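PDB 3UAM: chitin binding domain from Burkholderia pseudomallei, which probably binds chitin and, as a member of the AA10 lytic polysaccharide mono-oxygenase family, may cleave polysaccharide chains oxidatively. Local coordinates for residues A31-L34 with Y35-G38. Residues are numbered along the deposited sequence; the frame is centred on the assembly and turned at random.
Sequences AVYL and YEAG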
loop_
_atom_site.group_PDB
_atom_site.type_symbol
_atom_site.label_atom_id
_atom_site.label_comp_id
_atom_site.label_asym_id
_atom_site.label_seq_id
_atom_site.Cartn_x
_atom_site.Cartn_y
_atom_site.Cartn_z
ATOM N N ALA A 31 6.443 6.618 4.546
ATOM C CA ALA A 31 6.818 7.706 3.637
ATOM C C ALA A 31 6.366 9.056 4.200
ATOM O O ALA A 31 7.109 10.039 4.107
ATOM C CB ALA A 31 6.255 7.491 2.248
ATOM N N VAL A 32 5.165 9.100 4.780
ATOM C CA VAL A 32 4.658 10.338 5.422
ATOM C C VAL A 32 5.600 10.787 6.547
ATOM O O VAL A 32 5.916 11.978 6.673
ATOM C CB VAL A 32 3.221 10.170 5.946
ATOM C CG1 VAL A 32 2.831 11.295 6.911
ATOM C CG2 VAL A 32 2.261 10.109 4.765
ATOM N N TYR A 33 6.066 9.838 7.352
ATOM C CA TYR A 33 7.005 10.183 8.409
ATOM C C TYR A 33 8.315 10.713 7.812
ATOM O O TYR A 33 8.918 11.616 8.375
ATOM C CB TYR A 33 7.321 8.984 9.288
ATOM C CG TYR A 33 6.443 8.739 10.484
ATOM C CD1 TYR A 33 5.925 9.774 11.259
ATOM C CD2 TYR A 33 6.202 7.441 10.891
ATOM C CE1 TYR A 33 5.159 9.500 12.388
ATOM C CE2 TYR A 33 5.439 7.163 11.991
ATOM C CZ TYR A 33 4.925 8.183 12.735
ATOM O OH TYR A 33 4.210 7.832 13.839
ATOM N N LEU A 34 8.770 10.160 6.687
ATOM C CA LEU A 34 9.964 10.717 6.043
ATOM C C LEU A 34 9.710 12.138 5.540
ATOM O O LEU A 34 10.560 13.025 5.700
ATOM C CB LEU A 34 10.477 9.814 4.925
ATOM C CG LEU A 34 11.156 8.519 5.395
ATOM C CD1 LEU A 34 11.859 7.845 4.217
ATOM C CD2 LEU A 34 12.135 8.757 6.533
ATOM N N TYR A 35 8.533 12.361 4.959
ATOM C CA TYR A 35 8.110 13.717 4.574
ATOM C C TYR A 35 8.155 14.667 5.782
ATOM O O TYR A 35 8.703 15.752 5.691
ATOM C CB TYR A 35 6.721 13.699 3.900
ATOM C CG TYR A 35 6.109 15.057 3.679
ATOM C CD1 TYR A 35 6.534 15.876 2.639
ATOM C CD2 TYR A 35 5.098 15.531 4.515
ATOM C CE1 TYR A 35 5.984 17.129 2.447
ATOM C CE2 TYR A 35 4.546 16.790 4.332
ATOM C CZ TYR A 35 4.997 17.575 3.291
ATOM O OH TYR A 35 4.465 18.812 3.082
ATOM N N GLU A 36 7.651 14.240 6.930
ATOM C CA GLU A 36 7.605 15.147 8.106
ATOM C C GLU A 36 9.009 15.451 8.645
ATOM O O GLU A 36 9.237 16.493 9.220
ATOM C CB GLU A 36 6.680 14.600 9.198
ATOM C CG GLU A 36 5.207 14.837 8.877
ATOM C CD GLU A 36 4.232 14.030 9.729
ATOM O OE1 GLU A 36 3.002 14.168 9.477
ATOM O OE2 GLU A 36 4.663 13.259 10.636
ATOM N N ALA A 37 9.948 14.545 8.399
ATOM C CA ALA A 37 11.340 14.730 8.773
ATOM C C ALA A 37 12.131 15.520 7.719
ATOM O O ALA A 37 13.327 15.675 7.859
ATOM C CB ALA A 37 11.984 13.357 8.997
ATOM N N GLY A 38 11.479 15.990 6.656
ATOM C CA GLY A 38 12.161 16.711 5.585
ATOM C C GLY A 38 12.983 15.874 4.601
ATOM O O GLY A 38 13.781 16.429 3.853
#
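Ala31 O accepts the backbone N-H of Tyr35 at 2.9 Å, and the following i to i+4 bond, from Glu36 N to Val32 O, is equally short. Toward the end of the helix the pattern slackens: Ala37 N lies 3.1 Å from Tyr33 O, with an N-H...O angle of 141°, and also makes a weak bond to Leu34 O. Gly38 turns to positive phi and its N donates to Tyr35 O at 2.9 Å, and the helix closes in a Schellman motif. Helix 30-36 follows strand 21-26 and lies in the long insertion between strands 21-26 and 113-121, the region that in AA10 relatives shapes much of the substrate-binding surface, and probably does so here. Its buried side rests on helix 42-45, where Ala31 and Val32 touch Val45, while Leu34 packs on Leu94. Exposed Glu36 reaches back one turn to the buried Val32, the two side chains pointing the same way, with OE1 3.9 Å from Val32 CG1. That methyl is anti to the backbone N (chi1 165°), which places it alongside the carboxylate. The other oxygen, OE2, approaches the edge of the Tyr33 ring near its plane, 3.8 Å from CD1; carboxylate and ring planes are 70° apart. The same ring meets that of His106, the two planes nearly parallel. Ala37 CB points back at the last turn, 3.6 Å from both Tyr33 O and Leu34 O.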